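Local coordinates for sensor protein KdpD (Escherichia coli, PDB 4Y2F), which is a membrane-associated histidine kinase that probably senses potassium supply and signals by phosphotransfer, at residues A[9-14]-A[22-27]. Residues are numbered along the deposited sequence; the frame is centred on the assembly and turned at random.
Sequences SKALAV and AATSEQ
In the antiparallel helical hairpin at the N-terminal end of this GAF-domain construct, helix 4-13 folds back along helix 18-33, and the two arms meet where Ala11 and Leu12 touch Thr24. The local axes approach to 9.7 Å at 168°. The methyl of Thr24 is the centre of the interface: with OG1 beside the backbone N (chi1 -67°), CG2 lies anti to that N and meets the neighbouring helix, where Ala11 CB sits 3.6 Å from it. Leu12 comes in at a slant, its CD2 methyl 3.9 Å from the same Thr24 CG2 and 3.8 Å from Ser25 OG, so that it spans two consecutive residues of the opposing helix. Ser25 OG meets this methyl by van der Waals contact; its hydrogen bond goes back to the carbonyl of Ile21, one turn earlier. Thr24 OG1, on the other branch, also bonds within its helix, to the carbonyl of Asp20, and reaches a water at 2.7 Å. That water donates a hydrogen bond to Ala11 O at 2.8 Å, linking the two helices. Helix 4-13 also packs on the second subunit, while Ser25 touches Val39 of strand 35-42. Thr24 thus divides its chemistry: its methyl makes the apolar contact, whereas its hydroxyl joins the helices through water.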
# COMPACT_ATOMS: atom_id res chain seq x y z
N SER A 9 2.50 -6.38 -4.94
CA SER A 9 3.44 -5.53 -4.22
C SER A 9 4.88 -5.95 -4.47
O SER A 9 5.78 -5.11 -4.60
CB SER A 9 3.12 -5.52 -2.71
OG SER A 9 3.72 -6.62 -2.04
N LYS A 10 5.13 -7.26 -4.56
CA LYS A 10 6.48 -7.73 -4.89
C LYS A 10 6.89 -7.27 -6.28
O LYS A 10 8.03 -6.85 -6.49
CB LYS A 10 6.55 -9.25 -4.81
CG LYS A 10 6.55 -9.80 -3.39
CD LYS A 10 6.27 -11.30 -3.37
CE LYS A 10 7.41 -12.14 -3.91
NZ LYS A 10 7.12 -13.60 -3.77
N ALA A 11 5.96 -7.33 -7.24
CA ALA A 11 6.27 -6.92 -8.61
C ALA A 11 6.44 -5.41 -8.71
O ALA A 11 7.30 -4.92 -9.45
CB ALA A 11 5.19 -7.43 -9.55
N LEU A 12 5.62 -4.65 -7.97
CA LEU A 12 5.74 -3.19 -7.98
C LEU A 12 7.04 -2.73 -7.32
O LEU A 12 7.60 -1.70 -7.73
CB LEU A 12 4.56 -2.55 -7.26
CG LEU A 12 3.18 -2.61 -7.92
CD1 LEU A 12 2.12 -2.12 -6.93
CD2 LEU A 12 3.13 -1.79 -9.21
N ALA A 13 7.53 -3.47 -6.33
CA ALA A 13 8.71 -3.05 -5.58
C ALA A 13 9.94 -2.97 -6.46
O ALA A 13 10.86 -2.18 -6.18
CB ALA A 13 8.96 -4.00 -4.42
N VAL A 14 10.00 -3.79 -7.51
CA VAL A 14 11.18 -3.82 -8.37
C VAL A 14 10.99 -3.05 -9.66
O VAL A 14 11.91 -3.02 -10.50
CB VAL A 14 11.64 -5.26 -8.66
CG1 VAL A 14 12.09 -5.93 -7.37
CG2 VAL A 14 10.54 -6.05 -9.33
N ALA A 22 3.08 0.70 -14.79
CA ALA A 22 1.84 0.61 -15.55
C ALA A 22 1.61 -0.81 -16.05
O ALA A 22 0.51 -1.35 -15.93
CB ALA A 22 1.88 1.59 -16.72
N ALA A 23 2.65 -1.43 -16.62
CA ALA A 23 2.50 -2.79 -17.13
C ALA A 23 2.16 -3.77 -16.02
O ALA A 23 1.25 -4.60 -16.16
CB ALA A 23 3.78 -3.23 -17.86
N THR A 24 2.86 -3.68 -14.89
CA THR A 24 2.56 -4.55 -13.75
C THR A 24 1.15 -4.32 -13.25
O THR A 24 0.41 -5.28 -12.99
CB THR A 24 3.56 -4.27 -12.63
OG1 THR A 24 4.87 -4.67 -13.04
CG2 THR A 24 3.17 -5.02 -11.36
N SER A 25 0.75 -3.07 -13.10
CA SER A 25 -0.59 -2.79 -12.61
C SER A 25 -1.66 -3.37 -13.55
O SER A 25 -2.63 -3.97 -13.09
CB SER A 25 -0.76 -1.29 -12.40
OG SER A 25 0.25 -0.80 -11.53
N GLU A 26 -1.47 -3.22 -14.86
CA GLU A 26 -2.44 -3.76 -15.81
C GLU A 26 -2.52 -5.28 -15.75
O GLU A 26 -3.62 -5.85 -15.77
CB GLU A 26 -2.12 -3.25 -17.22
CG GLU A 26 -2.34 -1.74 -17.35
CD GLU A 26 -1.79 -1.15 -18.64
OE1 GLU A 26 -1.35 -1.92 -19.52
OE2 GLU A 26 -1.80 0.09 -18.77
N GLN A 27 -1.37 -5.95 -15.65
CA GLN A 27 -1.36 -7.41 -15.57
C GLN A 27 -2.17 -7.89 -14.37
O GLN A 27 -3.03 -8.77 -14.49
CB GLN A 27 0.09 -7.89 -15.46
CG GLN A 27 0.27 -9.39 -15.25
CD GLN A 27 1.72 -9.76 -15.01
OE1 GLN A 27 2.55 -9.66 -15.92
NE2 GLN A 27 2.03 -10.19 -13.80
O HOH W 1 6.88 -3.37 -11.79